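Local coordinates for hypothetical sugar binding protein (Bacteroides thetaiotaomicron, PDB 3SEE) that is of unknown function but has a galactose-binding domain-like fold and probably binds sugars, at residues 44-52 and 63-74; 109-117 and 194-204. All blocks are in the same frame, centred on the assembly; numbering follows the deposited sequence. Where two conformers were deposited one is given.

Contact 1 (44-52 and 63-74). With NA (sodium ion), chain B.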
loop_
_atom_site.group_PDB
_atom_site.type_symbol
_atom_site.label_atom_id
_atom_site.label_comp_id
_atom_site.label_asym_id
_atom_site.label_seq_id
_atom_site.Cartn_x
_atom_site.Cartn_y
_atom_site.Cartn_z
ATOM N N ASP A 44 -9.663 16.890 8.076
ATOM C CA ASP A 44 -11.089 16.670 7.933
ATOM C C ASP A 44 -11.561 17.231 6.604
ATOM O O ASP A 44 -11.313 18.384 6.283
ATOM C CB ASP A 44 -11.820 17.333 9.100
ATOM C CG ASP A 44 -13.311 17.215 8.978
ATOM O OD1 ASP A 44 -13.917 18.111 8.330
ATOM O OD2 ASP A 44 -13.871 16.228 9.511
ATOM N N GLY A 45 -12.277 16.399 5.848
ATOM C CA GLY A 45 -12.877 16.782 4.586
ATOM C C GLY A 45 -12.071 16.489 3.346
ATOM O O GLY A 45 -12.597 16.592 2.237
ATOM N N VAL A 46 -10.803 16.092 3.486
ATOM C CA VAL A 46 -9.942 15.860 2.324
ATOM C C VAL A 46 -10.287 14.566 1.582
ATOM O O VAL A 46 -10.431 14.575 0.350
ATOM C CB VAL A 46 -8.463 15.871 2.756
ATOM C CG1 VAL A 46 -7.532 15.353 1.629
ATOM C CG2 VAL A 46 -8.025 17.306 3.164
ATOM N N THR A 47 -10.411 13.461 2.311
ATOM C CA THR A 47 -10.726 12.182 1.696
ATOM C C THR A 47 -11.653 11.389 2.604
ATOM O O THR A 47 -11.735 11.633 3.817
ATOM C CB THR A 47 -9.427 11.402 1.305
ATOM O OG1 THR A 47 -9.774 10.138 0.706
ATOM C CG2 THR A 47 -8.527 11.173 2.500
ATOM N N THR A 48 -12.371 10.447 2.008
ATOM C CA THR A 48 -13.166 9.490 2.766
ATOM C C THR A 48 -12.835 8.109 2.246
ATOM O O THR A 48 -12.896 7.868 1.036
ATOM C CB THR A 48 -14.662 9.758 2.582
ATOM O OG1 THR A 48 -14.942 11.067 3.105
ATOM C CG2 THR A 48 -15.540 8.717 3.294
ATOM N N ILE A 49 -12.461 7.214 3.157
ATOM C CA ILE A 49 -12.194 5.824 2.836
ATOM C C ILE A 49 -13.244 5.006 3.574
ATOM O O ILE A 49 -13.319 5.094 4.803
ATOM C CB ILE A 49 -10.762 5.420 3.267
ATOM C CG1 ILE A 49 -9.723 6.258 2.525
ATOM C CG2 ILE A 49 -10.526 3.934 3.013
ATOM C CD1 ILE A 49 -8.273 6.033 2.926
ATOM N N ALA A 50 -14.019 4.211 2.844
ATOM C CA ALA A 50 -15.139 3.513 3.432
ATOM C C ALA A 50 -15.471 2.249 2.667
ATOM O O ALA A 50 -15.234 2.145 1.455
ATOM C CB ALA A 50 -16.399 4.412 3.504
ATOM N N TRP A 51 -16.078 1.309 3.385
ATOM C CA TRP A 51 -16.605 0.072 2.821
ATOM C C TRP A 51 -17.890 0.336 2.066
ATOM O O TRP A 51 -18.663 1.228 2.419
ATOM C CB TRP A 51 -16.872 -0.902 3.963
ATOM C CG TRP A 51 -17.351 -2.245 3.592
ATOM C CD1 TRP A 51 -16.593 -3.318 3.249
ATOM C CD2 TRP A 51 -18.705 -2.705 3.616
ATOM N NE1 TRP A 51 -17.383 -4.405 3.006
ATOM C CE2 TRP A 51 -18.686 -4.061 3.247
ATOM C CE3 TRP A 51 -19.932 -2.104 3.911
ATOM C CZ2 TRP A 51 -19.850 -4.833 3.195
ATOM C CZ3 TRP A 51 -21.092 -2.887 3.848
ATOM C CH2 TRP A 51 -21.035 -4.220 3.492
ATOM N N GLU A 52 -18.127 -0.430 1.018
ATOM C CA GLU A 52 -19.342 -0.304 0.222
ATOM C C GLU A 52 -19.730 -1.639 -0.387
ATOM O O GLU A 52 -18.884 -2.502 -0.632
ATOM C CB GLU A 52 -19.130 0.678 -0.924
ATOM C CG GLU A 52 -18.074 0.182 -1.911
ATOM C CD GLU A 52 -17.894 1.053 -3.129
ATOM O OE1 GLU A 52 -18.689 1.971 -3.380
ATOM O OE2 GLU A 52 -16.948 0.767 -3.885
HETATM N N MSE A 63 -13.648 -1.445 -0.975
HETATM C CA MSE A 63 -13.316 -0.213 -0.261
HETATM C C MSE A 63 -13.228 0.904 -1.277
HETATM O O MSE A 63 -12.647 0.723 -2.355
HETATM C CB MSE A 63 -11.977 -0.320 0.432
HETATM C CG MSE A 63 -11.923 -1.460 1.461
HETATM SE SE MSE A 63 -13.162 -1.318 2.915
HETATM C CE MSE A 63 -12.552 0.319 3.717
ATOM N N LYS A 64 -13.789 2.065 -0.961
ATOM C CA LYS A 64 -13.724 3.238 -1.826
ATOM C C LYS A 64 -12.852 4.304 -1.173
ATOM O O LYS A 64 -13.081 4.675 -0.016
ATOM C CB LYS A 64 -15.126 3.792 -2.088
ATOM C CG LYS A 64 -15.131 5.000 -3.012
ATOM C CD LYS A 64 -16.488 5.636 -3.132
ATOM C CE LYS A 64 -17.339 4.840 -4.097
ATOM N NZ LYS A 64 -18.593 5.533 -4.524
ATOM N N ILE A 65 -11.873 4.782 -1.926
ATOM C CA ILE A 65 -10.992 5.875 -1.524
ATOM C C ILE A 65 -11.423 7.080 -2.347
ATOM O O ILE A 65 -11.151 7.177 -3.544
ATOM C CB ILE A 65 -9.504 5.577 -1.770
ATOM C CG1 ILE A 65 -9.092 4.284 -1.050
ATOM C CG2 ILE A 65 -8.644 6.782 -1.331
ATOM C CD1 ILE A 65 -7.642 3.842 -1.337
ATOM N N ASP A 66 -12.131 7.990 -1.710
ATOM C CA ASP A 66 -12.797 9.108 -2.395
ATOM C C ASP A 66 -12.100 10.412 -2.067
ATOM O O ASP A 66 -12.265 10.937 -0.959
ATOM C CB ASP A 66 -14.278 9.142 -1.996
ATOM C CG ASP A 66 -15.071 10.236 -2.681
ATOM O OD1 ASP A 66 -14.490 11.151 -3.277
ATOM O OD2 ASP A 66 -16.316 10.171 -2.559
ATOM N N ASN A 67 -11.295 10.913 -3.006
ATOM C CA ASN A 67 -10.570 12.179 -2.845
ATOM C C ASN A 67 -11.284 13.377 -3.461
ATOM O O ASN A 67 -10.650 14.364 -3.785
ATOM C CB ASN A 67 -9.165 12.064 -3.458
ATOM C CG ASN A 67 -8.267 11.087 -2.756
ATOM O OD1 ASN A 67 -8.583 10.535 -1.726
ATOM N ND2 ASN A 67 -7.115 10.859 -3.361
ATOM N N SER A 68 -12.610 13.292 -3.566
ATOM C CA SER A 68 -13.393 14.453 -4.049
ATOM C C SER A 68 -13.139 15.737 -3.256
ATOM O O SER A 68 -13.131 16.837 -3.818
ATOM C CB SER A 68 -14.892 14.140 -3.994
ATOM O OG SER A 68 -15.142 13.114 -4.909
ATOM N N GLY A 69 -12.934 15.627 -1.958
ATOM C CA GLY A 69 -12.707 16.797 -1.110
ATOM C C GLY A 69 -11.316 17.376 -1.145
ATOM O O GLY A 69 -11.062 18.400 -0.500
ATOM N N ALA A 70 -10.386 16.750 -1.882
ATOM C CA ALA A 70 -8.987 17.115 -1.763
ATOM C C ALA A 70 -8.593 18.362 -2.595
ATOM O O ALA A 70 -8.985 18.505 -3.728
ATOM C CB ALA A 70 -8.099 15.913 -2.100
ATOM N N GLU A 71 -7.808 19.251 -2.005
ATOM C CA GLU A 71 -7.227 20.382 -2.745
ATOM C C GLU A 71 -5.852 20.034 -3.319
ATOM O O GLU A 71 -5.348 20.721 -4.207
ATOM C CB GLU A 71 -7.117 21.622 -1.835
ATOM C CG GLU A 71 -8.474 22.245 -1.457
ATOM C CD GLU A 71 -8.383 23.314 -0.357
ATOM O OE1 GLU A 71 -7.261 23.598 0.138
ATOM O OE2 GLU A 71 -9.450 23.862 -0.005
ATOM N N LYS A 72 -5.269 18.943 -2.825
ATOM C CA LYS A 72 -3.904 18.536 -3.114
ATOM C C LYS A 72 -3.887 16.999 -3.094
ATOM O O LYS A 72 -4.740 16.399 -2.428
ATOM C CB LYS A 72 -2.983 19.065 -2.007
ATOM C CG LYS A 72 -2.914 20.593 -1.906
ATOM C CD LYS A 72 -1.660 21.023 -1.186
ATOM N N ASN A 73 -2.907 16.376 -3.733
ATOM C CA ASN A 73 -2.768 14.933 -3.580
ATOM C C ASN A 73 -2.581 14.571 -2.118
ATOM O O ASN A 73 -2.021 15.345 -1.327
ATOM C CB ASN A 73 -1.560 14.420 -4.382
ATOM C CG ASN A 73 -1.726 14.575 -5.880
ATOM O OD1 ASN A 73 -2.805 14.818 -6.409
ATOM N ND2 ASN A 73 -0.603 14.422 -6.586
ATOM N N THR A 74 -3.036 13.384 -1.743
ATOM C CA THR A 74 -2.893 12.950 -0.367
ATOM C C THR A 74 -1.532 12.316 -0.115
ATOM O O THR A 74 -0.877 11.793 -1.022
ATOM C CB THR A 74 -4.063 12.035 0.049
ATOM O OG1 THR A 74 -4.087 10.848 -0.758
ATOM C CG2 THR A 74 -5.411 12.725 -0.065
HETATM NA NA NA B . -13.795 12.468 4.648
HETATM O O HOH W 1 -13.613 13.306 -0.266
HETATM O O HOH W 2 -19.857 4.144 -1.899
HETATM O O HOH W 3 -19.626 3.479 -5.659
HETATM O O HOH W 4 -13.894 13.908 2.670
HETATM O O HOH W 5 -15.621 13.675 5.502
#

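Contact 2 (109-117 and 194-204)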
loop_
_atom_site.group_PDB
_atom_site.type_symbol
_atom_site.label_atom_id
_atom_site.label_comp_id
_atom_site.label_asym_id
_atom_site.label_seq_id
_atom_site.Cartn_x
_atom_site.Cartn_y
_atom_site.Cartn_z
ATOM N N VAL A 109 -3.539 3.924 -8.955
ATOM C CA VAL A 109 -3.645 3.236 -7.683
ATOM C C VAL A 109 -2.258 2.713 -7.336
ATOM O O VAL A 109 -1.455 2.426 -8.219
ATOM C CB VAL A 109 -4.693 2.117 -7.757
ATOM C CG1 VAL A 109 -4.309 1.026 -8.741
ATOM C CG2 VAL A 109 -5.025 1.581 -6.373
ATOM N N SER A 110 -1.990 2.596 -6.044
ATOM C CA SER A 110 -0.643 2.436 -5.550
ATOM C C SER A 110 -0.570 1.494 -4.374
ATOM O O SER A 110 -1.554 1.269 -3.675
ATOM C CB SER A 110 -0.092 3.795 -5.149
ATOM O OG SER A 110 -0.267 4.755 -6.197
ATOM N N VAL A 111 0.633 0.999 -4.140
ATOM C CA VAL A 111 0.936 0.002 -3.119
ATOM C C VAL A 111 2.295 0.296 -2.492
ATOM O O VAL A 111 3.226 0.666 -3.218
ATOM C CB VAL A 111 1.123 -1.376 -3.803
ATOM C CG1 VAL A 111 1.575 -2.442 -2.798
ATOM C CG2 VAL A 111 -0.145 -1.770 -4.519
ATOM N N TYR A 112 2.469 0.020 -1.207
ATOM C CA TYR A 112 3.779 -0.206 -0.615
ATOM C C TYR A 112 3.592 -1.188 0.548
ATOM O O TYR A 112 2.465 -1.429 0.998
ATOM C CB TYR A 112 4.489 1.094 -0.193
ATOM C CG TYR A 112 3.807 1.935 0.864
ATOM C CD1 TYR A 112 3.871 1.589 2.206
ATOM C CD2 TYR A 112 3.076 3.057 0.517
ATOM C CE1 TYR A 112 3.254 2.352 3.176
ATOM C CE2 TYR A 112 2.442 3.824 1.485
ATOM C CZ TYR A 112 2.544 3.469 2.817
ATOM O OH TYR A 112 1.926 4.207 3.810
ATOM N N ILE A 113 4.707 -1.738 1.039
ATOM C CA ILE A 113 4.676 -2.690 2.149
ATOM C C ILE A 113 5.792 -2.269 3.101
ATOM O O ILE A 113 6.973 -2.298 2.750
ATOM C CB ILE A 113 4.855 -4.151 1.677
ATOM C CG1 ILE A 113 3.913 -4.495 0.511
ATOM C CG2 ILE A 113 4.613 -5.106 2.873
ATOM C CD1 ILE A 113 4.047 -5.948 -0.010
ATOM N N LYS A 114 5.401 -1.834 4.299
ATOM C CA LYS A 114 6.276 -1.117 5.222
ATOM C C LYS A 114 6.352 -1.810 6.576
ATOM O O LYS A 114 5.395 -2.393 7.063
ATOM C CB LYS A 114 5.793 0.339 5.404
ATOM C CG LYS A 114 6.779 1.238 6.123
ATOM C CD LYS A 114 6.289 2.675 6.155
ATOM C CE LYS A 114 7.296 3.634 6.760
ATOM N NZ LYS A 114 7.529 3.377 8.214
ATOM N N GLN A 115 7.502 -1.662 7.217
ATOM C CA GLN A 115 7.697 -2.075 8.596
ATOM C C GLN A 115 6.750 -1.330 9.542
ATOM O O GLN A 115 6.632 -0.112 9.482
ATOM C CB GLN A 115 9.139 -1.808 8.973
ATOM C CG GLN A 115 9.503 -2.220 10.402
ATOM C CD GLN A 115 11.001 -2.245 10.644
ATOM O OE1 GLN A 115 11.770 -2.443 9.699
ATOM N NE2 GLN A 115 11.424 -2.103 11.906
ATOM N N THR A 116 6.101 -2.065 10.456
ATOM C CA THR A 116 5.133 -1.444 11.354
ATOM C C THR A 116 5.782 -0.563 12.420
ATOM O O THR A 116 5.382 0.602 12.585
ATOM C CB THR A 116 4.252 -2.496 12.017
ATOM O OG1 THR A 116 3.697 -3.328 10.994
ATOM C CG2 THR A 116 3.140 -1.866 12.845
ATOM N N ASN A 117 6.751 -1.143 13.132
ATOM C CA ASN A 117 7.362 -0.485 14.281
ATOM C C ASN A 117 8.831 -0.214 13.993
ATOM O O ASN A 117 9.652 -1.120 14.038
ATOM C CB ASN A 117 7.170 -1.331 15.546
ATOM C CG ASN A 117 5.758 -1.246 16.080
ATOM O OD1 ASN A 117 5.177 -0.161 16.071
ATOM N ND2 ASN A 117 5.200 -2.359 16.555
ATOM N N ALA A 194 13.072 -7.120 11.597
ATOM C CA ALA A 194 11.776 -6.832 12.177
ATOM C C ALA A 194 10.664 -6.780 11.132
ATOM O O ALA A 194 9.546 -7.217 11.389
ATOM C CB ALA A 194 11.823 -5.510 12.953
ATOM N N ILE A 195 10.967 -6.262 9.940
ATOM C CA ILE A 195 9.943 -6.088 8.926
ATOM C C ILE A 195 9.290 -7.416 8.538
ATOM O O ILE A 195 8.120 -7.466 8.201
ATOM C CB ILE A 195 10.483 -5.327 7.700
ATOM C CG1 ILE A 195 9.352 -4.920 6.757
ATOM C CG2 ILE A 195 11.606 -6.109 6.997
ATOM C CD1 ILE A 195 9.788 -4.026 5.576
ATOM N N LEU A 196 10.060 -8.514 8.559
ATOM C CA LEU A 196 9.513 -9.803 8.186
ATOM C C LEU A 196 8.453 -10.271 9.178
ATOM O O LEU A 196 7.520 -10.992 8.812
ATOM C CB LEU A 196 10.624 -10.849 8.094
ATOM C CG LEU A 196 11.651 -10.657 6.970
ATOM C CD1 LEU A 196 12.840 -11.585 7.214
ATOM C CD2 LEU A 196 11.056 -10.888 5.578
ATOM N N LYS A 197 8.598 -9.899 10.452
ATOM C CA LYS A 197 7.686 -10.332 11.504
ATOM C C LYS A 197 6.509 -9.403 11.727
ATOM O O LYS A 197 5.518 -9.803 12.353
ATOM C CB LYS A 197 8.412 -10.503 12.828
ATOM C CG LYS A 197 9.549 -11.469 12.757
ATOM C CD LYS A 197 10.222 -11.637 14.139
ATOM C CE LYS A 197 11.559 -12.388 14.109
ATOM N NZ LYS A 197 12.830 -11.545 14.047
ATOM N N ASP A 198 6.584 -8.158 11.248
ATOM C CA ASP A 198 5.534 -7.179 11.526
ATOM C C ASP A 198 5.621 -6.051 10.509
ATOM O O ASP A 198 6.478 -5.160 10.604
ATOM C CB ASP A 198 5.677 -6.652 12.960
ATOM C CG ASP A 198 4.516 -5.826 13.398
ATOM O OD1 ASP A 198 3.566 -5.604 12.610
ATOM O OD2 ASP A 198 4.542 -5.381 14.574
ATOM N N CYS A 199 4.753 -6.136 9.510
ATOM C CA CYS A 199 4.705 -5.139 8.452
ATOM C C CYS A 199 3.241 -4.912 8.095
ATOM O O CYS A 199 2.360 -5.592 8.629
ATOM C CB CYS A 199 5.506 -5.610 7.227
ATOM S SG CYS A 199 4.837 -7.084 6.408
ATOM N N TYR A 200 2.988 -3.969 7.184
ATOM C CA TYR A 200 1.653 -3.809 6.657
ATOM C C TYR A 200 1.687 -3.492 5.186
ATOM O O TYR A 200 2.591 -2.783 4.704
ATOM C CB TYR A 200 0.853 -2.739 7.420
ATOM C CG TYR A 200 1.481 -1.380 7.507
ATOM C CD1 TYR A 200 2.408 -1.104 8.498
ATOM C CD2 TYR A 200 1.145 -0.372 6.621
ATOM C CE1 TYR A 200 2.965 0.165 8.589
ATOM C CE2 TYR A 200 1.704 0.881 6.721
ATOM C CZ TYR A 200 2.654 1.142 7.699
ATOM O OH TYR A 200 3.230 2.373 7.869
ATOM N N VAL A 201 0.696 -4.031 4.492
ATOM C CA VAL A 201 0.383 -3.604 3.132
ATOM C C VAL A 201 -0.451 -2.325 3.181
ATOM O O VAL A 201 -1.400 -2.241 3.956
ATOM C CB VAL A 201 -0.396 -4.713 2.410
ATOM C CG1 VAL A 201 -0.887 -4.244 1.032
ATOM C CG2 VAL A 201 0.437 -5.991 2.307
ATOM N N ALA A 202 -0.099 -1.348 2.356
ATOM C CA ALA A 202 -0.845 -0.105 2.162
ATOM C C ALA A 202 -1.272 -0.032 0.702
ATOM O O ALA A 202 -0.450 -0.188 -0.203
ATOM C CB ALA A 202 0.051 1.099 2.497
ATOM N N ILE A 203 -2.560 0.200 0.474
ATOM C CA ILE A 203 -3.120 0.416 -0.848
ATOM C C ILE A 203 -3.673 1.843 -0.837
ATOM O O ILE A 203 -4.418 2.236 0.094
ATOM C CB ILE A 203 -4.221 -0.612 -1.199
ATOM C CG1 ILE A 203 -3.613 -2.025 -1.205
ATOM C CG2 ILE A 203 -4.897 -0.240 -2.531
ATOM C CD1 ILE A 203 -4.639 -3.167 -1.354
ATOM N N LEU A 204 -3.289 2.651 -1.829
ATOM C CA LEU A 204 -3.539 4.087 -1.857
ATOM C C LEU A 204 -4.024 4.530 -3.192
ATOM O O LEU A 204 -3.688 3.929 -4.217
ATOM C CB LEU A 204 -2.242 4.877 -1.699
ATOM C CG LEU A 204 -1.364 4.452 -0.551
ATOM C CD1 LEU A 204 -0.285 3.469 -0.978
ATOM C CD2 LEU A 204 -0.737 5.680 0.110
HETATM O O HOH W 6 2.843 4.568 6.397
HETATM O O HOH W 7 5.415 2.366 9.652
HETATM O O HOH W 8 13.427 -4.567 9.541
HETATM O O HOH W 9 6.283 -5.519 16.567
HETATM O O HOH W 10 7.775 -3.786 12.725
#

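Contact 1 (44-52 and 63-74)
The indole of Trp51 meets the selenium of Met63 at its edge: SE lies in the plane of the ring, 5.0 Å from the centroid of the five-membered ring of Trp51, a Met-aromatic contact. Met63 (selenomethionine) gets there by bending at both chi2 and chi3 (-61° and -62°), which folds its end back over the neighbouring strand until CE sits 3.7 Å from Trp51 N. The indole NE1 is bound to Phe17 O. Next along this face Ile49 and Ile65 lie side by side, and beyond them the hydroxyl OG1 of Thr47 is 2.7 Å from Asn67 OD1; Asn67 ND2 is held by Gly205 O and Asn207 O.

On the side of Thr48, Ala50 and Lys64, Glu52 and Lys64 cross at about a right angle. Their salt bridge is long, 3.7 Å from Glu52 OE1 to Lys64 NZ, and two waters bridge the same atoms, one of them weakly held by NZ. Asp66 OD1 takes two bonds from Ser68: that from the backbone N (2.9 Å), nearly along the C-O axis, makes an Asx turn, and OG adds a second through the syn lone pair (2.6 Å). A leucine here would probably leave Ser68 N and OG without their shared acceptor and let the turn into Gly69 shift.

Paired backbone bonds join Thr48 with Asp66 and Ala50 with Lys64, the straightest from Lys64 N to Ala50 O (N-H...O 175°). Where the first strand begins, sodium is bound by Thr47 O and Thr48 OG1, each at 2.4 Å, and by two waters. This is an antiparallel beta hairpin at the border of the eight-stranded sheet; its open end carries the type I turn from Asn67 to Ala70, just after its second strand, and the sodium site.

Contact 2 (109-117 and 194-204)
Two neighbouring antiparallel strands inside the six-stranded mixed sheet, 109-115 and 199-204, form this buried contact. Hydrogen-bonded pairs Ser110 with Leu204, Tyr112 with Ala202 and Lys114 with Tyr200 alternate with non-hydrogen-bonded ones such as Ile113 with Val201.

On the face carrying the two tyrosines, the methyl CB of Ala202 sits over one face of the Tyr112 ring, 3.6 Å from its centroid and 17° off the normal, a CH-pi contact. Chi1 of Tyr112, 62°, sets CG between the backbone N and the carbonyl carbon and lays the ring across the neighbouring strand. Leu204 CD1 comes within 3.7 Å of Tyr112 CE2, crossing that side chain at about a right angle. Tyr200 follows with CE2 4.1 Å from Tyr112 CE1, while the aliphatic part of Lys114 runs alongside it, CB over the ring face. One water joins the two tyrosine hydroxyls, and Tyr112 OH also bonds Trp76 O; a second water links Tyr200 OH to Lys114 NZ, which has a salt bridge to Glu118.

At the far end Thr116 OG1 donates to Asp198 OD1 over 2.8 Å, arriving from above the carboxylate plane (62° out of it), and Thr116 N bonds Asp198 O. Arg84 holds the other carboxylate oxygen of Asp198. Gln115 lies against Ile195, its CB 3.8 Å from Ile195 CG1.

On the opposite face Ile113 touches Phe131 of strand 130-133, with which it also pairs by backbone, and Val111 and Ile203 pack on Phe98 of strand 93-102 in the second sheet, as expected for the core of a galactose-binding domain-like beta sandwich.

In the fold
From the N terminus the chain runs through strands 24-25 and 36-40 and then into contact 1, where the return of 63-74 against 44-52 closes a short hairpin loop of ten intervening residues. Strands 79-85 and 93-102 follow before 109-117 opens contact 2, which waits 76 residues, through strands of both sheets, for 194-204 to return. The two loops come in series, neither enclosing nor crossing the other. Contact 1 ties down the border of the eight-stranded sheet; contact 2 joins inner strands of the six-stranded one. Their centres are 20 Å apart, yet they touch where Ile65 CD1 packs 3.9 Å from Ile203 O, between the two sheets.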